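Local structure of Ribose/Galactose Isomerase (Vibrio parahaemolyticus, 3ONO) at residues Ala16-Ala19 with Met20-Glu24; Asn128-Tyr131 with Ile132-Ala136; Ala158-Asn161 with Asn162-Ala166; Gln191-Glu194 with Cys195-His199. The protein probably interconverts aldose and ketose forms of a phosphorylated sugar, as an isomerase of the LacAB/RpiB family. All coordinates share one frame; numbering follows the deposited sequence.

Contact 1. Residues Ala16-Ala19 with Met20-Glu24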
loop_
_atom_site.group_PDB
_atom_site.type_symbol
_atom_site.label_atom_id
_atom_site.label_comp_id
_atom_site.label_asym_id
_atom_site.label_seq_id
_atom_site.Cartn_x
_atom_site.Cartn_y
_atom_site.Cartn_z
ATOM N N ALA A 16 -12.935 0.514 -20.120
ATOM C CA ALA A 16 -11.782 0.565 -21.043
ATOM C C ALA A 16 -10.733 -0.444 -20.635
ATOM O O ALA A 16 -9.955 -0.906 -21.464
ATOM C CB ALA A 16 -11.172 1.955 -21.081
ATOM N N LYS A 17 -10.701 -0.776 -19.346
ATOM C CA LYS A 17 -9.692 -1.678 -18.811
ATOM C C LYS A 17 -10.096 -3.139 -18.835
ATOM O O LYS A 17 -9.306 -4.004 -18.429
ATOM C CB LYS A 17 -9.314 -1.268 -17.386
ATOM C CG LYS A 17 -8.427 -0.042 -17.360
ATOM C CD LYS A 17 -8.189 0.520 -15.963
ATOM C CE LYS A 17 -7.172 1.656 -16.045
ATOM N NZ LYS A 17 -7.020 2.389 -14.754
ATOM N N ASN A 18 -11.315 -3.428 -19.292
ATOM C CA ASN A 18 -11.767 -4.815 -19.290
ATOM C C ASN A 18 -10.891 -5.746 -20.128
ATOM O O ASN A 18 -10.603 -6.864 -19.701
ATOM C CB ASN A 18 -13.237 -4.954 -19.697
ATOM C CG ASN A 18 -13.664 -6.400 -19.798
ATOM O OD1 ASN A 18 -13.771 -6.964 -20.898
ATOM N ND2 ASN A 18 -13.886 -7.025 -18.649
ATOM N N ALA A 19 -10.462 -5.303 -21.310
ATOM C CA ALA A 19 -9.609 -6.157 -22.143
ATOM C C ALA A 19 -8.339 -6.585 -21.398
ATOM O O ALA A 19 -7.954 -7.759 -21.425
ATOM C CB ALA A 19 -9.251 -5.464 -23.471
HETATM N N MSE A 20 -7.690 -5.629 -20.738
HETATM C CA MSE A 20 -6.514 -5.931 -19.930
HETATM C C MSE A 20 -6.863 -6.928 -18.825
HETATM O O MSE A 20 -6.179 -7.932 -18.645
HETATM C CB MSE A 20 -5.911 -4.648 -19.338
HETATM C CG MSE A 20 -4.669 -4.873 -18.490
HETATM SE SE MSE A 20 -5.167 -5.074 -16.604
HETATM C CE MSE A 20 -6.132 -3.391 -16.391
ATOM N N VAL A 21 -7.927 -6.665 -18.071
ATOM C CA VAL A 21 -8.197 -7.525 -16.929
ATOM C C VAL A 21 -8.596 -8.930 -17.378
ATOM O O VAL A 21 -8.115 -9.924 -16.832
ATOM C CB VAL A 21 -9.299 -6.946 -16.005
ATOM C CG1 VAL A 21 -9.601 -7.925 -14.889
ATOM C CG2 VAL A 21 -8.861 -5.609 -15.438
ATOM N N ALA A 22 -9.449 -9.008 -18.389
ATOM C CA ALA A 22 -9.852 -10.296 -18.941
ATOM C C ALA A 22 -8.638 -11.051 -19.465
ATOM O O ALA A 22 -8.514 -12.269 -19.286
ATOM C CB ALA A 22 -10.874 -10.092 -20.052
ATOM N N GLY A 23 -7.735 -10.319 -20.107
ATOM C CA GLY A 23 -6.478 -10.898 -20.568
ATOM C C GLY A 23 -5.716 -11.584 -19.448
ATOM O O GLY A 23 -5.323 -12.748 -19.568
ATOM N N GLU A 24 -5.528 -10.869 -18.336
ATOM C CA GLU A 24 -4.803 -11.433 -17.208
ATOM C C GLU A 24 -5.587 -12.585 -16.587
ATOM O O GLU A 24 -5.002 -13.595 -16.210
ATOM C CB GLU A 24 -4.485 -10.364 -16.156
ATOM C CG GLU A 24 -3.617 -9.195 -16.682
ATOM C CD GLU A 24 -2.182 -9.596 -16.970
ATOM O OE1 GLU A 24 -1.805 -10.754 -16.677
ATOM O OE2 GLU A 24 -1.427 -8.745 -17.495
HETATM O O HOH W 1 -7.964 -2.708 -21.481
#
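Lys17 O accepts a hydrogen bond from Val21 N at 3.0 Å, and the pairs Asn18 O with Ala22 N and Ala19 O with Gly23 N repeat the bond one and two residues later, winding a turn near the start of helix 18-31. One residue earlier a water stands in place of a direct bond: it donates to Ala16 O at 2.7 Å and accepts from Met20 N at 3.0 Å, bridging the two backbones. Met20, present as selenomethionine, carries most of the side-chain contact. It leaves the backbone with CG opposite its own N (chi1 -179°), then bends at both later torsions, which folds the methyl CE back to within 4.0 Å of Lys17 CB and 3.8 Å of Lys17 O. The lysine runs alongside it in the same direction, extended beyond CG, and carries NZ off to a hydrogen bond with Phe117 O; Phe121 touches both side chains. The helix is the crossover of a beta-alpha-beta unit, joining strand 5-8 to strand 35-38 in the alpha-beta-alpha sandwich, and its inner side is marked by Asn18, Val21 and Ala22, all of which rest on Leu8 of strand 5-8. Within the turn, Val21 sets its CG2 branch 3.4 Å from Lys17 O, the same oxygen that holds its amide. Ala22 does likewise one residue on, with CB 3.3 Å from Asn18 O, while Gly23 has no side chain to add beside Ala19 O.

Contact 2. Residues Asn128-Tyr131 with Ile132-Ala136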
loop_
_atom_site.group_PDB
_atom_site.type_symbol
_atom_site.label_atom_id
_atom_site.label_comp_id
_atom_site.label_asym_id
_atom_site.label_seq_id
_atom_site.Cartn_x
_atom_site.Cartn_y
_atom_site.Cartn_z
ATOM N N ASN A 128 0.059 -6.164 -10.805
ATOM C CA ASN A 128 -0.651 -6.408 -9.554
ATOM C C ASN A 128 -1.947 -7.203 -9.803
ATOM O O ASN A 128 -2.276 -8.121 -9.048
ATOM C CB ASN A 128 -0.920 -5.078 -8.853
ATOM C CG ASN A 128 -1.511 -5.258 -7.477
ATOM O OD1 ASN A 128 -0.899 -5.883 -6.610
ATOM N ND2 ASN A 128 -2.701 -4.689 -7.258
ATOM N N VAL A 129 -2.676 -6.871 -10.869
ATOM C CA VAL A 129 -3.886 -7.642 -11.206
ATOM C C VAL A 129 -3.513 -9.103 -11.447
ATOM O O VAL A 129 -4.141 -10.023 -10.919
ATOM C CB VAL A 129 -4.555 -7.091 -12.470
ATOM C CG1 VAL A 129 -5.690 -8.014 -12.948
ATOM C CG2 VAL A 129 -5.050 -5.668 -12.234
ATOM N N ARG A 130 -2.476 -9.322 -12.259
ATOM C CA ARG A 130 -2.012 -10.679 -12.521
ATOM C C ARG A 130 -1.688 -11.438 -11.234
ATOM O O ARG A 130 -2.103 -12.587 -11.049
ATOM C CB ARG A 130 -0.758 -10.643 -13.418
ATOM C CG ARG A 130 -0.240 -12.018 -13.792
ATOM C CD ARG A 130 1.055 -11.904 -14.644
ATOM N NE ARG A 130 0.828 -11.045 -15.804
ATOM C CZ ARG A 130 1.768 -10.367 -16.467
ATOM N NH1 ARG A 130 3.051 -10.415 -16.096
ATOM N NH2 ARG A 130 1.414 -9.612 -17.505
ATOM N N TYR A 131 -0.923 -10.789 -10.358
ATOM C CA TYR A 131 -0.438 -11.419 -9.138
ATOM C C TYR A 131 -1.612 -11.713 -8.186
ATOM O O TYR A 131 -1.636 -12.726 -7.476
ATOM C CB TYR A 131 0.565 -10.507 -8.448
ATOM C CG TYR A 131 1.832 -10.200 -9.238
ATOM C CD1 TYR A 131 2.128 -10.858 -10.432
ATOM C CD2 TYR A 131 2.735 -9.240 -8.780
ATOM C CE1 TYR A 131 3.314 -10.564 -11.135
ATOM C CE2 TYR A 131 3.892 -8.953 -9.464
ATOM C CZ TYR A 131 4.171 -9.598 -10.641
ATOM O OH TYR A 131 5.351 -9.284 -11.291
ATOM N N ILE A 132 -2.576 -10.806 -8.161
ATOM C CA ILE A 132 -3.801 -11.044 -7.390
ATOM C C ILE A 132 -4.488 -12.317 -7.872
ATOM O O ILE A 132 -4.910 -13.145 -7.065
ATOM C CB ILE A 132 -4.771 -9.841 -7.484
ATOM C CG1 ILE A 132 -4.296 -8.701 -6.571
ATOM C CG2 ILE A 132 -6.249 -10.283 -7.177
ATOM C CD1 ILE A 132 -5.000 -7.348 -6.869
ATOM N N PHE A 133 -4.593 -12.496 -9.187
ATOM C CA PHE A 133 -5.272 -13.667 -9.712
ATOM C C PHE A 133 -4.481 -14.934 -9.403
ATOM O O PHE A 133 -5.052 -15.988 -9.127
ATOM C CB PHE A 133 -5.525 -13.535 -11.221
ATOM C CG PHE A 133 -6.528 -12.455 -11.589
ATOM C CD1 PHE A 133 -7.470 -12.008 -10.669
ATOM C CD2 PHE A 133 -6.525 -11.891 -12.858
ATOM C CE1 PHE A 133 -8.412 -10.992 -11.007
ATOM C CE2 PHE A 133 -7.444 -10.893 -13.224
ATOM C CZ PHE A 133 -8.409 -10.434 -12.284
ATOM N N GLU A 134 -3.161 -14.819 -9.446
ATOM C CA GLU A 134 -2.295 -15.938 -9.109
ATOM C C GLU A 134 -2.566 -16.449 -7.707
ATOM O O GLU A 134 -2.600 -17.654 -7.483
ATOM C CB GLU A 134 -0.819 -15.523 -9.232
ATOM C CG GLU A 134 -0.423 -15.235 -10.661
ATOM C CD GLU A 134 1.035 -14.758 -10.797
ATOM O OE1 GLU A 134 1.713 -14.572 -9.761
ATOM O OE2 GLU A 134 1.487 -14.572 -11.947
ATOM N N LYS A 135 -2.707 -15.534 -6.750
ATOM C CA LYS A 135 -2.946 -15.946 -5.371
ATOM C C LYS A 135 -4.420 -16.308 -5.103
ATOM O O LYS A 135 -4.714 -17.172 -4.271
ATOM C CB LYS A 135 -2.458 -14.877 -4.395
ATOM C CG LYS A 135 -0.969 -14.536 -4.509
ATOM C CD LYS A 135 -0.099 -15.772 -4.583
ATOM C CE LYS A 135 1.383 -15.338 -4.726
ATOM N NZ LYS A 135 2.258 -16.429 -5.200
ATOM N N ALA A 136 -5.354 -15.664 -5.802
ATOM C CA ALA A 136 -6.785 -15.974 -5.603
ATOM C C ALA A 136 -7.164 -17.375 -6.052
ATOM O O ALA A 136 -8.051 -18.003 -5.468
ATOM C CB ALA A 136 -7.679 -14.964 -6.322
#
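Phe133 turns CG opposite its own carbonyl carbon (chi1 -68°), which lays the ring back along helix 125-136 beside Val129, and Glu134 repeats the turn (chi1 -67°) to bring its extended chain back between Arg130 and Tyr131. In the first pair the CG1 branch of Val129 does the touching, 3.4 Å from Phe133 CE2 and 3.7 Å from Phe133 CZ, the two side chains lying alongside each other. Val129 O works twice: it accepts from Phe133 N at 3.1 Å, and it stands 3.4 Å above the plane of the same Phe133 ring, displaced toward the rim. The Phe133 side chain also packs on Val21, Leu25 and Val28 of helix 18-31. In the second group each carboxylate oxygen of Glu134 has its own neighbour, OE2 lying 3.6 Å from Arg130 CG and OE1 lying 3.8 Å from Tyr131 CD1, with the carboxylate and ring planes 36° apart. Asn128 ND2, hydrogen-bonded to Leu96 O, lies 3.5 Å from the Ile132 methyl CD1. Although Arg130 and Glu134 run side by side, Arg130 NE and Glu134 OE2 stay 5.3 Å apart, and each charge is spent on another element. Arg130 forms a salt bridge with Glu24 of helix 18-31. Glu134 pairs with Lys135 of the second subunit, which also makes a cation-pi contact with Tyr131; each subunit gives one Glu134 and one Lys135 to a reciprocal pair of salt bridges, which would be expected to favour this pairing of subunits.

Contact 3. Residues Ala158-Asn161 with Asn162-Ala166; sequences AILN and NVKAA
Helix 150-167, which packs against the third subunit of the tetramer, has Ile159 meeting Val163 and Leu160 meeting Lys164 one turn apart. The first pair touches by methyl groups, Ile159 CG2 to Val163 CG2 at 4.0 Å, while that same valine branch lies 3.5 Å from Ile159 O. The backbone bond beneath them, Val163 N to Ile159 O at 2.9 Å, is close to straight, with the donor nearly in line with the C=O. One residue earlier the ladder is slacker: Asn162 N reaches Ala158 O only weakly at 3.4 Å. Here the Asn162 side chain folds back over the preceding turn and sets ND2 3.7 Å from Ile159 CA, its amide resting on backbone. Lys164 leaves its backbone with CG opposite the carbonyl carbon, which puts CG just 3.2 Å from Leu160 O and CD 3.9 Å from Leu160 CG. Beyond that point the chain bends twice (chi3 61°, chi4 66°), turning the ammonium away from the turn toward the loop carrying Val91. Leu86 of the third subunit packs on Leu160, Val163 and Lys164 together, and Ile52 of that subunit packs on Ile159. Asn161 ND2 hydrogen-bonds a glycerol, probably from the crystallisation liquor. The methylenes of Lys164 thus serve an apolar subunit interface while the NZ of this buried lysine is held by two backbone carbonyls, Val90 O and His87 O; their dipoles would be expected to offset much of the cost of burying the charge.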
loop_
_atom_site.group_PDB
_atom_site.type_symbol
_atom_site.label_atom_id
_atom_site.label_comp_id
_atom_site.label_asym_id
_atom_site.label_seq_id
_atom_site.Cartn_x
_atom_site.Cartn_y
_atom_site.Cartn_z
ATOM N N ALA A 158 -19.276 -19.243 8.598
ATOM C CA ALA A 158 -20.550 -19.965 8.445
ATOM C C ALA A 158 -21.727 -19.126 8.932
ATOM O O ALA A 158 -22.786 -19.056 8.295
ATOM C CB ALA A 158 -20.487 -21.284 9.203
ATOM N N ILE A 159 -21.550 -18.507 10.091
ATOM C CA ILE A 159 -22.589 -17.666 10.656
ATOM C C ILE A 159 -22.915 -16.481 9.734
ATOM O O ILE A 159 -24.093 -16.131 9.567
ATOM C CB ILE A 159 -22.200 -17.218 12.083
ATOM C CG1 ILE A 159 -22.221 -18.435 13.012
ATOM C CG2 ILE A 159 -23.141 -16.130 12.599
ATOM C CD1 ILE A 159 -21.544 -18.207 14.373
ATOM N N LEU A 160 -21.897 -15.900 9.100
ATOM C CA LEU A 160 -22.135 -14.774 8.202
ATOM C C LEU A 160 -23.193 -15.166 7.169
ATOM O O LEU A 160 -24.088 -14.389 6.869
ATOM C CB LEU A 160 -20.837 -14.313 7.497
ATOM C CG LEU A 160 -21.013 -13.163 6.498
ATOM C CD1 LEU A 160 -21.459 -11.892 7.228
ATOM C CD2 LEU A 160 -19.717 -12.914 5.752
ATOM N N ASN A 161 -23.089 -16.369 6.618
ATOM C CA ASN A 161 -24.054 -16.791 5.608
ATOM C C ASN A 161 -25.459 -16.856 6.187
ATOM O O ASN A 161 -26.443 -16.496 5.516
ATOM C CB ASN A 161 -23.691 -18.162 5.037
ATOM C CG ASN A 161 -22.408 -18.127 4.217
ATOM O OD1 ASN A 161 -22.016 -17.089 3.708
ATOM N ND2 ASN A 161 -21.761 -19.279 4.084
ATOM N N ASN A 162 -25.570 -17.361 7.414
ATOM C CA ASN A 162 -26.882 -17.442 8.078
ATOM C C ASN A 162 -27.507 -16.067 8.261
ATOM O O ASN A 162 -28.715 -15.868 8.055
ATOM C CB ASN A 162 -26.772 -18.021 9.482
ATOM C CG ASN A 162 -26.133 -19.383 9.524
ATOM O OD1 ASN A 162 -26.078 -20.109 8.536
ATOM N ND2 ASN A 162 -25.689 -19.755 10.699
ATOM N N VAL A 163 -26.689 -15.128 8.725
ATOM C CA VAL A 163 -27.187 -13.794 9.025
ATOM C C VAL A 163 -27.641 -13.132 7.739
ATOM O O VAL A 163 -28.686 -12.479 7.707
ATOM C CB VAL A 163 -26.105 -12.936 9.718
ATOM C CG1 VAL A 163 -26.561 -11.482 9.790
ATOM C CG2 VAL A 163 -25.845 -13.507 11.118
ATOM N N LYS A 164 -26.871 -13.324 6.669
ATOM C CA LYS A 164 -27.249 -12.768 5.371
ATOM C C LYS A 164 -28.590 -13.351 4.929
ATOM O O LYS A 164 -29.468 -12.634 4.483
ATOM C CB LYS A 164 -26.178 -13.064 4.319
ATOM C CG LYS A 164 -24.857 -12.289 4.562
ATOM C CD LYS A 164 -23.685 -12.724 3.628
ATOM C CE LYS A 164 -23.975 -12.500 2.134
ATOM N NZ LYS A 164 -24.100 -11.038 1.736
ATOM N N ALA A 165 -28.742 -14.657 5.057
ATOM C CA ALA A 165 -29.990 -15.309 4.639
ATOM C C ALA A 165 -31.167 -14.851 5.480
ATOM O O ALA A 165 -32.304 -14.781 4.988
ATOM C CB ALA A 165 -29.796 -16.858 4.728
ATOM N N ALA A 166 -30.917 -14.542 6.753
ATOM C CA ALA A 166 -31.994 -14.147 7.668
ATOM C C ALA A 166 -32.497 -12.728 7.392
ATOM O O ALA A 166 -33.705 -12.457 7.404
ATOM C CB ALA A 166 -31.502 -14.246 9.109
#

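Contact 4. Residues Gln191-Glu194 with Cys195-His199; sequences QFQE and CFFAH
Phe192 and Phe196 form the tight side of this turn of helix 190-199. With CG anti to the backbone N in both (chi1 177° and 175°), the two side chains lie side by side and point the same way, and Phe192 CE2 lies 4.0 Å from Phe196 CB. The bond under them, Phe196 N to Phe192 O at 2.9 Å, is nearly linear. Phe197 extends the cluster: Phe196 CD2 stands 3.6 Å above the centre of the Phe197 ring, and Phe197 CD2 approaches Gln193 CB at 3.9 Å, with the Gln193 amide almost perpendicular to that ring. Helix 51-63 covers Phe192 and Phe196, and helix 203-212 covers Phe196 and Phe197. The loose side belongs to Glu194, exposed and poorly ordered, its chain stretched outward from the helix. There Ala198 N reaches Glu194 O only weakly, at 3.4 Å. Cys195, though buried, also bonds weakly, from its N to Gln191 O. The glutamines are anchored outside the turn, Gln193 NE2 by Val187 O and Gln191 NE2 by Asp46 and Gly40 O. Apolar ring packing against two helices thus holds one side, whereas the exposed, poorly ordered Glu194 carboxylate is probably solvated.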
loop_
_atom_site.group_PDB
_atom_site.type_symbol
_atom_site.label_atom_id
_atom_site.label_comp_id
_atom_site.label_asym_id
_atom_site.label_seq_id
_atom_site.Cartn_x
_atom_site.Cartn_y
_atom_site.Cartn_z
ATOM N N GLN A 191 -23.479 -11.734 -23.415
ATOM C CA GLN A 191 -22.462 -12.486 -22.666
ATOM C C GLN A 191 -22.994 -12.920 -21.288
ATOM O O GLN A 191 -22.661 -13.998 -20.803
ATOM C CB GLN A 191 -21.109 -11.752 -22.579
ATOM C CG GLN A 191 -21.125 -10.447 -21.814
ATOM C CD GLN A 191 -21.409 -9.252 -22.699
ATOM O OE1 GLN A 191 -22.055 -9.379 -23.744
ATOM N NE2 GLN A 191 -20.921 -8.082 -22.291
ATOM N N PHE A 192 -23.843 -12.109 -20.665
ATOM C CA PHE A 192 -24.426 -12.530 -19.389
ATOM C C PHE A 192 -25.372 -13.706 -19.596
ATOM O O PHE A 192 -25.297 -14.723 -18.901
ATOM C CB PHE A 192 -25.192 -11.396 -18.703
ATOM C CG PHE A 192 -25.860 -11.821 -17.420
ATOM C CD1 PHE A 192 -25.160 -11.773 -16.219
ATOM C CD2 PHE A 192 -27.160 -12.301 -17.417
ATOM C CE1 PHE A 192 -25.751 -12.176 -15.039
ATOM C CE2 PHE A 192 -27.765 -12.709 -16.235
ATOM C CZ PHE A 192 -27.053 -12.645 -15.042
ATOM N N GLN A 193 -26.278 -13.555 -20.553
ATOM C CA GLN A 193 -27.287 -14.579 -20.794
ATOM C C GLN A 193 -26.648 -15.913 -21.186
ATOM O O GLN A 193 -27.093 -16.975 -20.750
ATOM C CB GLN A 193 -28.282 -14.106 -21.848
ATOM C CG GLN A 193 -29.169 -12.974 -21.348
ATOM C CD GLN A 193 -30.038 -12.394 -22.432
ATOM O OE1 GLN A 193 -30.368 -13.074 -23.404
ATOM N NE2 GLN A 193 -30.425 -11.128 -22.272
ATOM N N GLU A 194 -25.590 -15.853 -21.987
ATOM C CA GLU A 194 -24.947 -17.069 -22.454
ATOM C C GLU A 194 -24.377 -17.864 -21.285
ATOM O O GLU A 194 -24.497 -19.088 -21.238
ATOM C CB GLU A 194 -23.846 -16.744 -23.465
ATOM C CG GLU A 194 -23.258 -17.972 -24.140
ATOM C CD GLU A 194 -22.116 -17.636 -25.087
ATOM O OE1 GLU A 194 -21.923 -16.436 -25.390
ATOM O OE2 GLU A 194 -21.411 -18.576 -25.525
ATOM N N CYS A 195 -23.750 -17.163 -20.341
ATOM C CA CYS A 195 -23.215 -17.809 -19.154
ATOM C C CYS A 195 -24.368 -18.328 -18.292
ATOM O O CYS A 195 -24.413 -19.505 -17.945
ATOM C CB CYS A 195 -22.344 -16.823 -18.357
ATOM S SG CYS A 195 -21.833 -17.403 -16.717
ATOM N N PHE A 196 -25.314 -17.453 -17.972
ATOM C CA PHE A 196 -26.390 -17.808 -17.062
ATOM C C PHE A 196 -27.202 -19.016 -17.533
ATOM O O PHE A 196 -27.360 -20.004 -16.815
ATOM C CB PHE A 196 -27.337 -16.624 -16.854
ATOM C CG PHE A 196 -28.529 -16.957 -16.019
ATOM C CD1 PHE A 196 -28.391 -17.181 -14.661
ATOM C CD2 PHE A 196 -29.797 -17.082 -16.592
ATOM C CE1 PHE A 196 -29.502 -17.508 -13.878
ATOM C CE2 PHE A 196 -30.905 -17.393 -15.824
ATOM C CZ PHE A 196 -30.775 -17.611 -14.474
ATOM N N PHE A 197 -27.733 -18.925 -18.738
ATOM C CA PHE A 197 -28.631 -19.970 -19.213
ATOM C C PHE A 197 -27.943 -21.320 -19.417
ATOM O O PHE A 197 -28.572 -22.376 -19.279
ATOM C CB PHE A 197 -29.380 -19.507 -20.460
ATOM C CG PHE A 197 -30.450 -18.495 -20.166
ATOM C CD1 PHE A 197 -31.501 -18.807 -19.318
ATOM C CD2 PHE A 197 -30.404 -17.232 -20.727
ATOM C CE1 PHE A 197 -32.489 -17.882 -19.042
ATOM C CE2 PHE A 197 -31.380 -16.303 -20.452
ATOM C CZ PHE A 197 -32.432 -16.630 -19.606
ATOM N N ALA A 198 -26.656 -21.285 -19.724
ATOM C CA ALA A 198 -25.877 -22.495 -19.929
ATOM C C ALA A 198 -25.581 -23.221 -18.624
ATOM O O ALA A 198 -25.392 -24.441 -18.611
ATOM C CB ALA A 198 -24.577 -22.164 -20.643
ATOM N N HIS A 199 -25.520 -22.476 -17.522
ATOM C CA HIS A 199 -25.006 -23.053 -16.282
ATOM C C HIS A 199 -25.951 -22.948 -15.076
ATOM O O HIS A 199 -25.671 -23.538 -14.031
ATOM C CB HIS A 199 -23.633 -22.458 -15.959
ATOM C CG HIS A 199 -22.610 -22.717 -17.018
ATOM N ND1 HIS A 199 -22.018 -23.949 -17.190
ATOM C CD2 HIS A 199 -22.083 -21.909 -17.970
ATOM C CE1 HIS A 199 -21.156 -23.886 -18.191
ATOM N NE2 HIS A 199 -21.178 -22.660 -18.684
#

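From the N terminus onward the four contacts follow in series, none nesting in or crossing another, and each closes nothing longer than a helical turn. Contact 1 opens the crossover helix between strands 5-8 and 35-38. Contact 2, on helix 125-136, is the one partner it touches: Glu24 reaches Arg130, and Phe133 packs along helix 18-31, tying the two helices together. Contact 3, on the next helix along the chain, lies about 33 Å from contact 1 between centres, on the opposite side of the chain's centre. Contact 4, on helix 190-199, packs that helix against helices 51-63 and 203-212 of the same subunit, whereas contacts 2 and 3 face different neighbouring subunits.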